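Long-range contacts in pyroglutatmate porin OpdO (Pseudomonas aeruginosa, PDB 3SZV), which probably acts as an outer-membrane porin of the OprD family, a beta-barrel channel that lets small solutes such as carboxylates diffuse through: residues V67-D72 / A113-S118; Y106-L111 / R168-S173; S118-K123 / L151-I156; S189-F194 / R213-Y218. One frame throughout, in Å; residues are numbered along the deposited sequence.

Interaction 1 (V67-D72 / A113-S118); sequences VGFGVD and AKARVS. With C8E ((hydroxyethyloxy)tri(ethyloxy)octane), chain F.
The F69 ring meets A115 obliquely, with CD1 of F69 3.8 Å from CB of A115, while the R116 guanidinium lies obliquely to G68 CA. These groups sit on opposite faces of an antiparallel strand pair in the porin barrel wall, the N-to-C directions of the two short strand segments 158° apart. V67, F69, V71, A113, A115 and V117 share one face; F69 touches a bound detergent, consistent with a surface turned to lipid. On the other face lie K114 and R116, beside G68 and G70. Reciprocal bonds G68 N to R116 O and R116 N to G68 O define one hydrogen-bonded pair, and G70 with K114 forms the next. K114 starts with CG between its backbone N and carbonyl carbon (chi1 61°), then runs extended past G70, CG lying 3.4 Å from G70 C. At the end of this chain NZ bonds S60 O and closes a salt bridge: K114 NZ reaches D72 OD1 at 2.7 Å, on the syn side of the carboxylate.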
loop_
_atom_site.group_PDB
_atom_site.type_symbol
_atom_site.label_atom_id
_atom_site.label_comp_id
_atom_site.label_asym_id
_atom_site.label_seq_id
_atom_site.Cartn_x
_atom_site.Cartn_y
_atom_site.Cartn_z
ATOM N N VAL A 67 -0.622 23.990 19.771
ATOM C CA VAL A 67 -1.349 23.159 18.825
ATOM C C VAL A 67 -1.474 23.920 17.518
ATOM O O VAL A 67 -1.996 25.039 17.484
ATOM C CB VAL A 67 -2.749 22.795 19.336
ATOM C CG1 VAL A 67 -3.435 21.849 18.357
ATOM C CG2 VAL A 67 -2.658 22.163 20.715
ATOM N N GLY A 68 -0.976 23.316 16.445
ATOM C CA GLY A 68 -1.037 23.913 15.128
ATOM C C GLY A 68 -2.112 23.265 14.286
ATOM O O GLY A 68 -2.332 22.054 14.371
ATOM N N PHE A 69 -2.781 24.056 13.461
ATOM C CA PHE A 69 -3.848 23.544 12.612
ATOM C C PHE A 69 -3.528 23.765 11.145
ATOM O O PHE A 69 -2.840 24.728 10.778
ATOM C CB PHE A 69 -5.184 24.206 12.981
ATOM C CG PHE A 69 -5.601 23.956 14.397
ATOM C CD1 PHE A 69 -6.160 22.745 14.763
ATOM C CD2 PHE A 69 -5.423 24.926 15.370
ATOM C CE1 PHE A 69 -6.540 22.504 16.065
ATOM C CE2 PHE A 69 -5.800 24.688 16.677
ATOM C CZ PHE A 69 -6.361 23.475 17.025
ATOM N N GLY A 70 -4.034 22.878 10.297
ATOM C CA GLY A 70 -3.820 23.007 8.871
ATOM C C GLY A 70 -4.883 22.274 8.087
ATOM O O GLY A 70 -5.807 21.698 8.668
ATOM N N VAL A 71 -4.745 22.307 6.769
ATOM C CA VAL A 71 -5.651 21.580 5.887
ATOM C C VAL A 71 -4.894 21.126 4.647
ATOM O O VAL A 71 -4.106 21.879 4.070
ATOM C CB VAL A 71 -6.853 22.447 5.482
ATOM C CG1 VAL A 71 -6.385 23.705 4.760
ATOM C CG2 VAL A 71 -7.809 21.652 4.601
ATOM N N ASP A 72 -5.111 19.875 4.260
ATOM C CA ASP A 72 -4.574 19.360 3.007
ATOM C C ASP A 72 -5.729 19.126 2.040
ATOM O O ASP A 72 -6.876 18.953 2.462
ATOM C CB ASP A 72 -3.843 18.031 3.214
ATOM C CG ASP A 72 -2.640 18.140 4.134
ATOM O OD1 ASP A 72 -2.066 19.237 4.268
ATOM O OD2 ASP A 72 -2.247 17.100 4.712
ATOM N N ALA A 113 -8.491 17.857 7.338
ATOM C CA ALA A 113 -8.136 18.764 8.414
ATOM C C ALA A 113 -6.983 18.128 9.166
ATOM O O ALA A 113 -6.911 16.903 9.273
ATOM C CB ALA A 113 -9.310 18.961 9.341
ATOM N N LYS A 114 -6.076 18.943 9.677
ATOM C CA LYS A 114 -4.971 18.409 10.460
ATOM C C LYS A 114 -4.621 19.265 11.668
ATOM O O LYS A 114 -4.838 20.485 11.681
ATOM C CB LYS A 114 -3.726 18.180 9.591
ATOM C CG LYS A 114 -3.159 19.429 8.934
ATOM C CD LYS A 114 -2.085 19.055 7.914
ATOM C CE LYS A 114 -1.474 20.305 7.301
ATOM N NZ LYS A 114 -0.415 19.968 6.302
ATOM N N ALA A 115 -4.067 18.613 12.684
ATOM C CA ALA A 115 -3.604 19.301 13.885
ATOM C C ALA A 115 -2.313 18.656 14.368
ATOM O O ALA A 115 -2.181 17.429 14.330
ATOM C CB ALA A 115 -4.666 19.255 14.974
ATOM N N ARG A 116 -1.361 19.469 14.807
ATOM C CA ARG A 116 -0.103 18.954 15.331
ATOM C C ARG A 116 0.158 19.490 16.729
ATOM O O ARG A 116 -0.162 20.634 17.034
ATOM C CB ARG A 116 1.076 19.330 14.430
ATOM C CG ARG A 116 1.376 20.819 14.455
ATOM C CD ARG A 116 2.688 21.177 13.764
ATOM N NE ARG A 116 3.017 22.585 13.983
ATOM C CZ ARG A 116 3.947 23.252 13.308
ATOM N NH1 ARG A 116 4.636 22.649 12.352
ATOM N NH2 ARG A 116 4.175 24.529 13.584
ATOM N N VAL A 117 0.738 18.653 17.580
ATOM C CA VAL A 117 1.275 19.119 18.848
ATOM C C VAL A 117 2.563 18.349 19.077
ATOM O O VAL A 117 2.624 17.149 18.789
ATOM C CB VAL A 117 0.277 18.918 20.004
ATOM C CG1 VAL A 117 0.018 17.441 20.250
ATOM C CG2 VAL A 117 0.788 19.597 21.274
ATOM N N SER A 118 3.594 19.034 19.554
ATOM C CA SER A 118 4.893 18.413 19.767
ATOM C C SER A 118 5.291 17.595 18.540
ATOM O O SER A 118 5.449 18.145 17.449
ATOM C CB SER A 118 4.864 17.549 21.024
ATOM O OG SER A 118 6.159 17.098 21.371
HETATM C C13 C8E F . -0.900 12.984 21.958
HETATM C C14 C8E F . -0.198 14.319 22.163
HETATM O O15 C8E F . 1.067 14.068 22.731
HETATM C C16 C8E F . 1.443 15.005 23.719
HETATM C C17 C8E F . 2.662 15.779 23.235
HETATM O O18 C8E F . 2.853 16.912 24.058
HETATM C C19 C8E F . 4.003 16.842 24.869
HETATM C C20 C8E F . 4.803 18.131 24.700
HETATM O O21 C8E F . 6.123 17.947 25.161
#

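Interaction 2 (Y106-L111 / R168-S173); sequences YAKLGL and RNKLNS
The phenol oxygen of Y106 makes two hydrogen bonds to 168-173: it receives one from K170 NZ, at 3.1 Å from OH, and gives one to N172 O, at 3.0 Å. N172 O lies at the ring edge, near the plane of Y106, whereas OH stands 38° above the N172 carbonyl plane. Y106 CE2 also approaches S173 O at 3.5 Å. Beside this group, the aliphatic parts of the two lysines run antiparallel alongside one another, K108 CD to K170 CD 3.6 Å. Two successive bends in K170, chi3 70° and chi4 69°, turn NZ back to L171 O, 2.8 Å away. With P143 O, S174 O and Y106 OH, that makes four oxygens around NZ sharing its three protons. Farther out, N172 ND2 bonds N137 OD1. The contact thus joins strand 106-117 to the end of strand 159-170 and the loop that follows, without any backbone pairing. Held by the dipoles of carbonyls and a phenol, the K170 ammonium would probably favour its charged form.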
loop_
_atom_site.group_PDB
_atom_site.type_symbol
_atom_site.label_atom_id
_atom_site.label_comp_id
_atom_site.label_asym_id
_atom_site.label_seq_id
_atom_site.Cartn_x
_atom_site.Cartn_y
_atom_site.Cartn_z
ATOM N N TYR A 106 -13.967 10.123 -13.507
ATOM C CA TYR A 106 -14.533 10.869 -12.413
ATOM C C TYR A 106 -13.619 11.988 -11.972
ATOM O O TYR A 106 -12.462 12.077 -12.386
ATOM C CB TYR A 106 -14.833 9.942 -11.223
ATOM C CG TYR A 106 -13.632 9.391 -10.459
ATOM C CD1 TYR A 106 -13.040 10.118 -9.434
ATOM C CD2 TYR A 106 -13.136 8.121 -10.725
ATOM C CE1 TYR A 106 -11.964 9.609 -8.716
ATOM C CE2 TYR A 106 -12.067 7.601 -10.011
ATOM C CZ TYR A 106 -11.485 8.347 -9.010
ATOM O OH TYR A 106 -10.420 7.832 -8.294
ATOM N N ALA A 107 -14.170 12.844 -11.126
ATOM C CA ALA A 107 -13.406 13.888 -10.489
ATOM C C ALA A 107 -13.774 13.860 -9.021
ATOM O O ALA A 107 -14.933 13.639 -8.665
ATOM C CB ALA A 107 -13.750 15.231 -11.098
ATOM N N LYS A 108 -12.789 14.067 -8.162
ATOM C CA LYS A 108 -13.054 14.130 -6.737
ATOM C C LYS A 108 -12.087 15.066 -6.039
ATOM O O LYS A 108 -10.888 15.073 -6.325
ATOM C CB LYS A 108 -12.993 12.749 -6.082
ATOM C CG LYS A 108 -13.391 12.802 -4.604
ATOM C CD LYS A 108 -13.736 11.448 -4.034
ATOM C CE LYS A 108 -14.643 11.590 -2.813
ATOM N NZ LYS A 108 -16.044 11.952 -3.178
ATOM N N LEU A 109 -12.625 15.862 -5.126
ATOM C CA LEU A 109 -11.812 16.704 -4.267
ATOM C C LEU A 109 -12.002 16.234 -2.838
ATOM O O LEU A 109 -13.130 16.113 -2.361
ATOM C CB LEU A 109 -12.227 18.172 -4.411
ATOM C CG LEU A 109 -11.500 19.194 -3.531
ATOM C CD1 LEU A 109 -10.017 19.217 -3.826
ATOM C CD2 LEU A 109 -12.106 20.581 -3.733
ATOM N N GLY A 110 -10.899 15.954 -2.156
ATOM C CA GLY A 110 -10.958 15.488 -0.784
ATOM C C GLY A 110 -10.155 16.374 0.145
ATOM O O GLY A 110 -8.988 16.655 -0.118
ATOM N N LEU A 111 -10.781 16.811 1.231
ATOM C CA LEU A 111 -10.118 17.651 2.220
ATOM C C LEU A 111 -9.673 16.843 3.421
ATOM O O LEU A 111 -10.320 15.865 3.803
ATOM C CB LEU A 111 -11.067 18.742 2.707
ATOM C CG LEU A 111 -11.564 19.689 1.629
ATOM C CD1 LEU A 111 -12.518 20.700 2.254
ATOM C CD2 LEU A 111 -10.390 20.388 0.951
ATOM N N ARG A 168 -15.147 4.789 5.669
ATOM C CA ARG A 168 -15.436 4.629 4.240
ATOM C C ARG A 168 -14.193 4.252 3.467
ATOM O O ARG A 168 -13.074 4.593 3.868
ATOM C CB ARG A 168 -15.964 5.924 3.613
ATOM C CG ARG A 168 -17.184 6.539 4.286
ATOM C CD ARG A 168 -18.465 5.827 3.912
ATOM N NE ARG A 168 -19.623 6.582 4.379
ATOM C CZ ARG A 168 -20.188 6.425 5.572
ATOM N NH1 ARG A 168 -19.709 5.528 6.427
ATOM N NH2 ARG A 168 -21.239 7.164 5.911
ATOM N N ASN A 169 -14.426 3.611 2.321
ATOM C CA ASN A 169 -13.408 3.224 1.353
ATOM C C ASN A 169 -13.791 3.846 0.015
ATOM O O ASN A 169 -14.898 3.621 -0.472
ATOM C CB ASN A 169 -13.446 1.694 1.239
ATOM C CG ASN A 169 -12.247 1.083 0.513
ATOM O OD1 ASN A 169 -12.135 -0.156 0.454
ATOM N ND2 ASN A 169 -11.362 1.903 -0.023
ATOM N N LYS A 170 -12.902 4.644 -0.570
ATOM C CA LYS A 170 -13.082 5.049 -1.961
ATOM C C LYS A 170 -12.134 4.220 -2.806
ATOM O O LYS A 170 -10.924 4.437 -2.782
ATOM C CB LYS A 170 -12.790 6.537 -2.178
ATOM C CG LYS A 170 -13.049 6.974 -3.640
ATOM C CD LYS A 170 -12.216 8.181 -4.062
ATOM C CE LYS A 170 -10.733 7.839 -4.202
ATOM N NZ LYS A 170 -10.454 6.934 -5.359
ATOM N N LEU A 171 -12.676 3.245 -3.525
ATOM C CA LEU A 171 -11.832 2.391 -4.343
ATOM C C LEU A 171 -11.036 3.228 -5.335
ATOM O O LEU A 171 -11.470 4.309 -5.758
ATOM C CB LEU A 171 -12.669 1.356 -5.088
ATOM C CG LEU A 171 -13.509 0.432 -4.206
ATOM C CD1 LEU A 171 -14.345 -0.503 -5.079
ATOM C CD2 LEU A 171 -12.646 -0.373 -3.242
ATOM N N ASN A 172 -9.864 2.731 -5.713
ATOM C CA ASN A 172 -9.035 3.453 -6.666
ATOM C C ASN A 172 -9.787 3.890 -7.922
ATOM O O ASN A 172 -9.563 4.986 -8.424
ATOM C CB ASN A 172 -7.751 2.670 -7.008
ATOM C CG ASN A 172 -8.009 1.215 -7.353
ATOM O OD1 ASN A 172 -9.103 0.839 -7.768
ATOM N ND2 ASN A 172 -6.981 0.386 -7.188
ATOM N N SER A 173 -10.710 3.053 -8.390
ATOM C CA SER A 173 -11.391 3.295 -9.659
ATOM C C SER A 173 -12.694 4.092 -9.563
ATOM O O SER A 173 -13.325 4.362 -10.585
ATOM C CB SER A 173 -11.655 1.962 -10.365
ATOM O OG SER A 173 -12.335 1.066 -9.501
#

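Interaction 3 (S118-K123 / L151-I156); sequences SNSLLK and LDVQEI. With C8E ((hydroxyethyloxy)tri(ethyloxy)octane), chain F.
Most unusual here is the carboxylate of E155, which takes three hydrogen bonds from three consecutive residues, the two of the turn and the first of the next strand. OE2 uses its syn lone pair for S118 OG, a short bond of 2.6 Å. OE1 receives two donors: the backbone N of N119 meets it on the syn side, 23° out of the carboxylate plane and clearly bent at the hydrogen, and S120 OG comes in on the anti lone pair at 2.8 Å from OE1. The reach depends on a fold in the glutamate chain, where chi2 of -68° swings CD toward the 118-120 backbone. S118 itself has positive phi, as suits a turn between strands. The detergent lies alongside, its C17 3.6 Å from both S118 CB and E155 CD.

Beyond the turn the backbones pair regularly. L121 N to D152 O and D152 N to L121 O, each 2.9 Å, form a hydrogen-bonded pair between two non-hydrogen-bonded ones, S120 with V153 and L122 with L151; one further bond, Q154 N to N119 O, lies beyond the paired residues, at the turn. On the D152 side, Q154 NE2 donates almost straight to D152 OD1, with the acceptor in its amide plane, and a water lies near both D152 OD1 and N119 O. Strand axes at 177° and side chains alternating between faces show regular antiparallel pairing, here part of the wall of an OprD-family porin barrel.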
loop_
_atom_site.group_PDB
_atom_site.type_symbol
_atom_site.label_atom_id
_atom_site.label_comp_id
_atom_site.label_asym_id
_atom_site.label_seq_id
_atom_site.Cartn_x
_atom_site.Cartn_y
_atom_site.Cartn_z
ATOM N N SER A 118 3.594 19.034 19.554
ATOM C CA SER A 118 4.893 18.413 19.767
ATOM C C SER A 118 5.291 17.595 18.540
ATOM O O SER A 118 5.449 18.145 17.449
ATOM C CB SER A 118 4.864 17.549 21.024
ATOM O OG SER A 118 6.159 17.098 21.371
ATOM N N ASN A 119 5.429 16.277 18.714
ATOM C CA ASN A 119 5.798 15.388 17.618
ATOM C C ASN A 119 4.667 14.430 17.253
ATOM O O ASN A 119 4.901 13.263 16.930
ATOM C CB ASN A 119 7.045 14.587 17.983
ATOM C CG ASN A 119 8.151 14.742 16.965
ATOM O OD1 ASN A 119 8.243 13.974 16.007
ATOM N ND2 ASN A 119 8.999 15.745 17.165
ATOM N N SER A 120 3.440 14.930 17.319
ATOM C CA SER A 120 2.262 14.125 17.031
ATOM C C SER A 120 1.380 14.850 16.019
ATOM O O SER A 120 1.357 16.089 15.966
ATOM C CB SER A 120 1.477 13.836 18.311
ATOM O OG SER A 120 2.247 13.069 19.225
ATOM N N LEU A 121 0.658 14.080 15.217
ATOM C CA LEU A 121 -0.108 14.620 14.112
ATOM C C LEU A 121 -1.424 13.874 13.952
ATOM O O LEU A 121 -1.450 12.642 13.884
ATOM C CB LEU A 121 0.695 14.509 12.813
ATOM C CG LEU A 121 0.033 15.032 11.535
ATOM C CD1 LEU A 121 -0.157 16.549 11.600
ATOM C CD2 LEU A 121 0.876 14.674 10.325
ATOM N N LEU A 122 -2.512 14.630 13.891
ATOM C CA LEU A 122 -3.844 14.095 13.658
ATOM C C LEU A 122 -4.353 14.583 12.308
ATOM O O LEU A 122 -4.260 15.778 11.998
ATOM C CB LEU A 122 -4.793 14.577 14.760
ATOM C CG LEU A 122 -6.272 14.239 14.558
ATOM C CD1 LEU A 122 -6.491 12.746 14.621
ATOM C CD2 LEU A 122 -7.121 14.945 15.620
ATOM N N LYS A 123 -4.876 13.657 11.513
ATOM C CA LYS A 123 -5.506 13.969 10.228
ATOM C C LYS A 123 -6.935 13.451 10.245
ATOM O O LYS A 123 -7.190 12.327 10.684
ATOM C CB LYS A 123 -4.740 13.304 9.077
ATOM C CG LYS A 123 -3.374 13.903 8.814
ATOM C CD LYS A 123 -2.689 13.175 7.670
ATOM C CE LYS A 123 -1.288 13.711 7.452
ATOM N NZ LYS A 123 -0.686 13.124 6.223
ATOM N N LEU A 151 -4.177 9.109 13.685
ATOM C CA LEU A 151 -3.307 9.752 14.657
ATOM C C LEU A 151 -1.936 9.104 14.627
ATOM O O LEU A 151 -1.823 7.874 14.634
ATOM C CB LEU A 151 -3.917 9.643 16.058
ATOM C CG LEU A 151 -3.121 10.247 17.215
ATOM C CD1 LEU A 151 -2.920 11.753 17.044
ATOM C CD2 LEU A 151 -3.828 9.935 18.524
ATOM N N ASP A 152 -0.893 9.923 14.609
ATOM C CA ASP A 152 0.485 9.449 14.570
ATOM C C ASP A 152 1.251 10.142 15.688
ATOM O O ASP A 152 1.387 11.360 15.677
ATOM C CB ASP A 152 1.111 9.784 13.210
ATOM C CG ASP A 152 2.472 9.146 13.012
ATOM O OD1 ASP A 152 3.377 9.360 13.845
ATOM O OD2 ASP A 152 2.649 8.428 12.009
ATOM N N VAL A 153 1.733 9.375 16.661
ATOM C CA VAL A 153 2.370 9.914 17.855
ATOM C C VAL A 153 3.822 9.459 17.924
ATOM O O VAL A 153 4.095 8.255 18.045
ATOM C CB VAL A 153 1.631 9.437 19.133
ATOM C CG1 VAL A 153 2.387 9.837 20.399
ATOM C CG2 VAL A 153 0.201 9.982 19.160
ATOM N N GLN A 154 4.756 10.405 17.854
ATOM C CA GLN A 154 6.181 10.082 17.905
ATOM C C GLN A 154 6.878 10.870 19.008
ATOM O O GLN A 154 7.802 11.647 18.759
ATOM C CB GLN A 154 6.841 10.310 16.537
ATOM C CG GLN A 154 6.327 9.328 15.484
ATOM C CD GLN A 154 6.972 9.501 14.123
ATOM O OE1 GLN A 154 8.195 9.529 14.002
ATOM N NE2 GLN A 154 6.145 9.598 13.085
ATOM N N GLU A 155 6.425 10.651 20.236
ATOM C CA GLU A 155 6.917 11.399 21.387
ATOM C C GLU A 155 7.980 10.636 22.179
ATOM O O GLU A 155 8.758 11.234 22.928
ATOM C CB GLU A 155 5.757 11.755 22.322
ATOM C CG GLU A 155 4.632 12.542 21.675
ATOM C CD GLU A 155 5.040 13.941 21.270
ATOM O OE1 GLU A 155 4.422 14.471 20.323
ATOM O OE2 GLU A 155 5.961 14.513 21.893
ATOM N N ILE A 156 7.991 9.316 22.033
ATOM C CA ILE A 156 8.900 8.458 22.779
ATOM C C ILE A 156 10.004 7.972 21.849
ATOM O O ILE A 156 9.722 7.569 20.714
ATOM C CB ILE A 156 8.134 7.255 23.375
ATOM C CG1 ILE A 156 7.104 7.753 24.394
ATOM C CG2 ILE A 156 9.097 6.253 24.013
ATOM C CD1 ILE A 156 6.251 6.663 25.000
HETATM C C13 C8E F . -0.900 12.984 21.958
HETATM C C14 C8E F . -0.198 14.319 22.163
HETATM O O15 C8E F . 1.067 14.068 22.731
HETATM C C16 C8E F . 1.443 15.005 23.719
HETATM C C17 C8E F . 2.662 15.779 23.235
HETATM O O18 C8E F . 2.853 16.912 24.058
HETATM C C19 C8E F . 4.003 16.842 24.869
HETATM C C20 C8E F . 4.803 18.131 24.700
HETATM O O21 C8E F . 6.123 17.947 25.161
HETATM O O HOH W 1 4.008 12.267 14.199
#

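Interaction 4 (S189-F194 / R213-Y218); sequences SDAFDF and RLKDIY. With C8E ((hydroxyethyloxy)tri(ethyloxy)octane), chain I.
R213 begins the pairing with D193: R213 N donates to D193 O, and R213 O accepts from D193 N. The two side chains run alongside each other from the same face, and NH2 of R213 makes a long salt bridge to D193 OD2 at 3.5 Å, at the guanidinium edge. A water at that edge accepts from R213 NE and lies within bonding distance of D193 OD2; D193 OD1 bonds H165 ND1. L214 follows on the other face, its CB 3.9 Å from F192 CD2 at the ring edge. K215 N donates to A191 O, and K215 O takes the hydroxyl of S189 in its carbonyl plane, on a lone pair, with OG 2.7 Å away. S189 OG also accepts from A191 N, an ST turn. I217 CD1 packs on S189 CB at 3.8 Å. Finally the Y218 ring carries L214 CB over one face, near its rim. Both I217 N and Y218 N donate to L214 O, a classic beta bulge where this barrel hairpin passes into the following strand.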
loop_
_atom_site.group_PDB
_atom_site.type_symbol
_atom_site.label_atom_id
_atom_site.label_comp_id
_atom_site.label_asym_id
_atom_site.label_seq_id
_atom_site.Cartn_x
_atom_site.Cartn_y
_atom_site.Cartn_z
ATOM N N SER A 189 -19.260 -3.622 6.485
ATOM C CA SER A 189 -18.798 -2.966 7.704
ATOM C C SER A 189 -18.694 -1.469 7.496
ATOM O O SER A 189 -18.259 -1.025 6.437
ATOM C CB SER A 189 -17.427 -3.508 8.117
ATOM O OG SER A 189 -16.929 -2.790 9.235
ATOM N N ASP A 190 -19.085 -0.688 8.498
ATOM C CA ASP A 190 -18.901 0.753 8.395
ATOM C C ASP A 190 -17.849 1.286 9.365
ATOM O O ASP A 190 -17.820 2.481 9.664
ATOM C CB ASP A 190 -20.226 1.515 8.536
ATOM C CG ASP A 190 -20.909 1.264 9.860
ATOM O OD1 ASP A 190 -20.269 0.698 10.767
ATOM O OD2 ASP A 190 -22.092 1.645 9.993
ATOM N N ALA A 191 -16.977 0.404 9.845
ATOM C CA ALA A 191 -15.938 0.851 10.765
ATOM C C ALA A 191 -14.705 -0.031 10.748
ATOM O O ALA A 191 -14.787 -1.241 10.948
ATOM C CB ALA A 191 -16.484 0.972 12.191
ATOM N N PHE A 192 -13.557 0.579 10.491
ATOM C CA PHE A 192 -12.288 -0.078 10.736
ATOM C C PHE A 192 -11.513 0.712 11.762
ATOM O O PHE A 192 -11.279 1.914 11.590
ATOM C CB PHE A 192 -11.439 -0.248 9.476
ATOM C CG PHE A 192 -10.203 -1.059 9.723
ATOM C CD1 PHE A 192 -8.980 -0.448 9.978
ATOM C CD2 PHE A 192 -10.287 -2.436 9.793
ATOM C CE1 PHE A 192 -7.854 -1.207 10.258
ATOM C CE2 PHE A 192 -9.170 -3.206 10.071
ATOM C CZ PHE A 192 -7.945 -2.581 10.301
ATOM N N ASP A 193 -11.134 0.047 12.847
ATOM C CA ASP A 193 -10.395 0.679 13.915
ATOM C C ASP A 193 -9.114 -0.094 14.162
ATOM O O ASP A 193 -9.124 -1.324 14.188
ATOM C CB ASP A 193 -11.227 0.686 15.198
ATOM C CG ASP A 193 -12.466 1.538 15.072
ATOM O OD1 ASP A 193 -12.330 2.773 15.092
ATOM O OD2 ASP A 193 -13.579 0.980 14.962
ATOM N N PHE A 194 -8.005 0.605 14.368
ATOM C CA PHE A 194 -6.781 -0.081 14.776
ATOM C C PHE A 194 -5.913 0.839 15.613
ATOM O O PHE A 194 -6.046 2.067 15.586
ATOM C CB PHE A 194 -5.982 -0.591 13.574
ATOM C CG PHE A 194 -4.999 0.425 13.010
ATOM C CD1 PHE A 194 -3.685 0.457 13.461
ATOM C CD2 PHE A 194 -5.390 1.340 12.040
ATOM C CE1 PHE A 194 -2.772 1.381 12.962
ATOM C CE2 PHE A 194 -4.476 2.278 11.538
ATOM C CZ PHE A 194 -3.163 2.297 12.004
ATOM N N ARG A 213 -9.871 -4.072 13.988
ATOM C CA ARG A 213 -11.182 -4.673 13.846
ATOM C C ARG A 213 -11.889 -4.042 12.667
ATOM O O ARG A 213 -12.010 -2.811 12.588
ATOM C CB ARG A 213 -12.003 -4.437 15.118
ATOM C CG ARG A 213 -13.453 -4.894 15.026
ATOM C CD ARG A 213 -14.261 -4.496 16.255
ATOM N NE ARG A 213 -14.503 -3.055 16.297
ATOM C CZ ARG A 213 -15.227 -2.440 17.225
ATOM N NH1 ARG A 213 -15.799 -3.141 18.201
ATOM N NH2 ARG A 213 -15.381 -1.122 17.176
ATOM N N LEU A 214 -12.346 -4.880 11.744
ATOM C CA LEU A 214 -13.304 -4.447 10.738
ATOM C C LEU A 214 -14.664 -4.844 11.313
ATOM O O LEU A 214 -15.053 -6.027 11.281
ATOM C CB LEU A 214 -13.021 -5.119 9.402
ATOM C CG LEU A 214 -13.852 -4.649 8.206
ATOM C CD1 LEU A 214 -13.670 -3.143 7.975
ATOM C CD2 LEU A 214 -13.462 -5.408 6.961
ATOM N N LYS A 215 -15.351 -3.873 11.908
ATOM C CA LYS A 215 -16.529 -4.125 12.736
ATOM C C LYS A 215 -17.571 -4.960 12.002
ATOM O O LYS A 215 -17.906 -4.691 10.848
ATOM C CB LYS A 215 -17.129 -2.799 13.215
ATOM C CG LYS A 215 -18.210 -2.979 14.281
ATOM C CD LYS A 215 -18.773 -1.635 14.750
ATOM C CE LYS A 215 -19.883 -1.835 15.773
ATOM N NZ LYS A 215 -20.570 -0.554 16.117
ATOM N N ASP A 216 -18.049 -5.996 12.695
ATOM C CA ASP A 216 -19.059 -6.925 12.181
ATOM C C ASP A 216 -18.530 -7.897 11.131
ATOM O O ASP A 216 -19.314 -8.636 10.532
ATOM C CB ASP A 216 -20.286 -6.176 11.655
ATOM C CG ASP A 216 -20.924 -5.301 12.713
ATOM O OD1 ASP A 216 -21.259 -5.823 13.800
ATOM O OD2 ASP A 216 -21.066 -4.085 12.464
ATOM N N ILE A 217 -17.218 -7.902 10.910
ATOM C CA ILE A 217 -16.609 -8.896 10.029
ATOM C C ILE A 217 -15.472 -9.641 10.726
ATOM O O ILE A 217 -15.608 -10.820 11.030
ATOM C CB ILE A 217 -16.128 -8.311 8.687
ATOM C CG1 ILE A 217 -17.283 -7.576 7.996
ATOM C CG2 ILE A 217 -15.607 -9.441 7.798
ATOM C CD1 ILE A 217 -16.886 -6.936 6.659
ATOM N N TYR A 218 -14.372 -8.956 11.026
ATOM C CA TYR A 218 -13.240 -9.649 11.623
ATOM C C TYR A 218 -12.428 -8.805 12.607
ATOM O O TYR A 218 -12.485 -7.567 12.591
ATOM C CB TYR A 218 -12.319 -10.233 10.537
ATOM C CG TYR A 218 -11.490 -9.214 9.762
ATOM C CD1 TYR A 218 -10.362 -8.624 10.329
ATOM C CD2 TYR A 218 -11.830 -8.843 8.460
ATOM C CE1 TYR A 218 -9.588 -7.693 9.620
ATOM C CE2 TYR A 218 -11.070 -7.905 7.746
ATOM C CZ TYR A 218 -9.958 -7.337 8.333
ATOM O OH TYR A 218 -9.218 -6.421 7.614
HETATM C C4 C8E I . -7.434 -9.886 16.976
HETATM C C5 C8E I . -7.978 -8.798 17.896
HETATM C C6 C8E I . -8.101 -7.487 17.128
HETATM C C7 C8E I . -9.328 -6.692 17.541
HETATM C C8 C8E I . -9.175 -6.008 18.892
HETATM O O9 C8E I . -9.843 -4.761 18.860
HETATM C C10 C8E I . -9.258 -3.838 17.965
HETATM C C11 C8E I . -8.953 -2.603 18.800
HETATM O O12 C8E I . -8.273 -1.590 18.101
HETATM C C13 C8E I . -8.463 -0.360 18.766
HETATM C C14 C8E I . -8.480 0.813 17.794
HETATM O O15 C8E I . -8.374 2.009 18.534
HETATM C C16 C8E I . -9.027 3.105 17.935
HETATM C C17 C8E I . -7.974 4.051 17.354
HETATM O O18 C8E I . -8.555 5.251 16.892
HETATM C C19 C8E I . -7.881 6.404 17.354
HETATM C C20 C8E I . -7.511 7.294 16.171
HETATM O O21 C8E I . -8.259 8.490 16.221
HETATM O O HOH W 2 -20.142 -2.067 10.886
HETATM O O HOH W 3 -20.215 1.419 13.503
HETATM O O HOH W 4 -14.016 -1.452 14.135
#

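Interactions 1 and 3 are neighbours in the barrel wall, their centres about 10 Å apart: they share S118, touch the same detergent molecule, and A115 O probably accepts from L122 N between them. Interaction 2 returns to strand 106-117 at its other end, about 22 Å from interaction 1 between centres, and is set apart by lacking backbone pairing. Interactions 2 and 3 are surface contacts, interaction 1 is partly buried and interaction 4 is buried, combining pairing with a bulge and an aromatic face. Charge is used differently too: a short lysine-aspartate bridge in 67-72/113-118, a glutamate gathering neutral donors in 118-123/151-156, and a long, water-assisted arginine-aspartate pair in 189-194/213-218.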